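Local coordinates for ribosome inactivating type 1 protein (Iris hollandica, PDB 3MVG) that belongs to the single-chain, type 1 ribosome-inactivating proteins and has the mixed sheet and helical body of that family, at residues 21-24 and 25-29. Numbering follows the deposited sequence.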
loop_
_atom_site.group_PDB
_atom_site.type_symbol
_atom_site.label_atom_id
_atom_site.label_comp_id
_atom_site.label_asym_id
_atom_site.label_seq_id
_atom_site.Cartn_x
_atom_site.Cartn_y
_atom_site.Cartn_z
ATOM N N GLN A 21 -4.295 -7.409 -8.569
ATOM C CA GLN A 21 -4.730 -6.468 -9.596
ATOM C C GLN A 21 -5.414 -7.200 -10.744
ATOM O O GLN A 21 -6.458 -6.756 -11.239
ATOM C CB GLN A 21 -3.580 -5.586 -10.084
ATOM C CG GLN A 21 -4.058 -4.445 -10.989
ATOM C CD GLN A 21 -5.127 -3.592 -10.325
ATOM O OE1 GLN A 21 -5.030 -3.259 -9.147
ATOM N NE2 GLN A 21 -6.157 -3.231 -11.082
ATOM N N ASN A 22 -4.849 -8.325 -11.174
ATOM C CA ASN A 22 -5.507 -9.151 -12.189
ATOM C C ASN A 22 -6.873 -9.638 -11.709
ATOM O O ASN A 22 -7.841 -9.686 -12.474
ATOM C CB ASN A 22 -4.624 -10.336 -12.583
ATOM C CG ASN A 22 -3.526 -9.946 -13.546
ATOM O OD1 ASN A 22 -3.709 -9.071 -14.395
ATOM N ND2 ASN A 22 -2.379 -10.600 -13.429
ATOM N N LEU A 23 -6.949 -9.985 -10.431
ATOM C CA LEU A 23 -8.209 -10.370 -9.834
ATOM C C LEU A 23 -9.245 -9.228 -9.894
ATOM O O LEU A 23 -10.377 -9.429 -10.336
ATOM C CB LEU A 23 -7.964 -10.852 -8.403
ATOM C CG LEU A 23 -9.198 -11.214 -7.591
ATOM C CD1 LEU A 23 -9.983 -12.343 -8.225
ATOM C CD2 LEU A 23 -8.779 -11.591 -6.190
ATOM N N ARG A 24 -8.844 -8.029 -9.489
ATOM C CA ARG A 24 -9.741 -6.873 -9.550
ATOM C C ARG A 24 -10.217 -6.627 -10.978
ATOM O O ARG A 24 -11.386 -6.312 -11.197
ATOM C CB ARG A 24 -9.062 -5.612 -9.018
ATOM C CG ARG A 24 -8.746 -5.637 -7.536
ATOM C CD ARG A 24 -8.273 -4.263 -7.050
ATOM N NE ARG A 24 -7.713 -4.401 -5.710
ATOM C CZ ARG A 24 -6.420 -4.554 -5.431
ATOM N NH1 ARG A 24 -5.504 -4.489 -6.395
ATOM N NH2 ARG A 24 -6.045 -4.756 -4.180
ATOM N N ASN A 25 -9.314 -6.768 -11.945
ATOM C CA ASN A 25 -9.654 -6.518 -13.347
ATOM C C ASN A 25 -10.709 -7.482 -13.883
ATOM O O ASN A 25 -11.558 -7.096 -14.694
ATOM C CB ASN A 25 -8.393 -6.550 -14.217
ATOM C CG ASN A 25 -7.467 -5.381 -13.954
ATOM O OD1 ASN A 25 -7.826 -4.397 -13.316
ATOM N ND2 ASN A 25 -6.242 -5.492 -14.452
ATOM N N ARG A 26 -10.673 -8.724 -13.417
ATOM C CA ARG A 26 -11.665 -9.723 -13.812
ATOM C C ARG A 26 -12.970 -9.622 -13.024
ATOM O O ARG A 26 -14.040 -9.926 -13.550
ATOM C CB ARG A 26 -11.097 -11.142 -13.696
ATOM C CG ARG A 26 -9.821 -11.430 -14.520
ATOM C CD ARG A 26 -10.037 -11.492 -16.043
ATOM N NE ARG A 26 -10.274 -10.175 -16.641
ATOM C CZ ARG A 26 -9.331 -9.261 -16.854
ATOM N NH1 ARG A 26 -8.062 -9.513 -16.530
ATOM N NH2 ARG A 26 -9.652 -8.095 -17.392
ATOM N N LEU A 27 -12.888 -9.230 -11.753
ATOM C CA LEU A 27 -14.082 -9.012 -10.934
ATOM C C LEU A 27 -14.897 -7.841 -11.452
ATOM O O LEU A 27 -16.118 -7.918 -11.544
ATOM C CB LEU A 27 -13.695 -8.756 -9.477
ATOM C CG LEU A 27 -13.178 -9.973 -8.709
ATOM C CD1 LEU A 27 -12.543 -9.494 -7.426
ATOM C CD2 LEU A 27 -14.306 -10.950 -8.404
ATOM N N SER A 28 -14.206 -6.759 -11.785
ATOM C CA SER A 28 -14.811 -5.513 -12.213
ATOM C C SER A 28 -15.779 -5.677 -13.382
ATOM O O SER A 28 -15.563 -6.485 -14.279
ATOM C CB SER A 28 -13.692 -4.575 -12.634
ATOM O OG SER A 28 -14.228 -3.369 -13.148
ATOM N N SER A 29 -16.839 -4.871 -13.365
ATOM C CA SER A 29 -17.751 -4.764 -14.505
ATOM C C SER A 29 -17.180 -3.914 -15.625
ATOM O O SER A 29 -17.781 -3.830 -16.688
ATOM C CB SER A 29 -19.071 -4.137 -14.069
ATOM O OG SER A 29 -18.923 -2.739 -13.866
HETATM O O HOH W 1 -5.698 -8.127 -15.991
#
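Gln21 sends CG away from its backbone N (chi1 -171°) and then bends at chi2, while Asn25 tucks CG beside its own N (chi1 -69°); the two amides, one helical turn apart, thereby meet with their planes 64° apart. Gln21 NE2 gives a weak hydrogen bond to Asn25 OD1 at 3.0 Å. The other end of the same amide is gripped twice: Gln21 OE1 takes Arg24 NH1 at 3.1 Å, the donor standing above the carbonyl plane, and also Arg166. Next to this pair, Arg26 holds CG beside its own N, 3.3 Å from Asn22 O, and bends at chi2 and chi3 swing the guanidinium back toward the preceding turn. There one water accepts from Arg26 NH1 at 2.8 Å, in the guanidinium plane at its edge, and from Asn25 ND2; in one of two conformers of Asn22 it also donates to OD1 at 2.7 Å, a third link that depends on that conformer.

All this lies on the last turns of helix 13-27 of the ribosome-inactivating fold, an amphipathic helix whose buried side meets strand 49-55 of the mixed sheet and helix 146-164. On that side Leu23 CG packs against Leu27 CD1 at 3.8 Å, and both leucines touch Leu50. Backbone i to i+4 bonds run on to the helix end, where Ser28 N reaches Arg24 O at 2.9 Å before Ser28 leaves helical geometry. The extended Arg24 chain points into the interior, where its guanidinium is held by the carbonyls of Thr162 and Ala163 and by a salt bridge to Glu169.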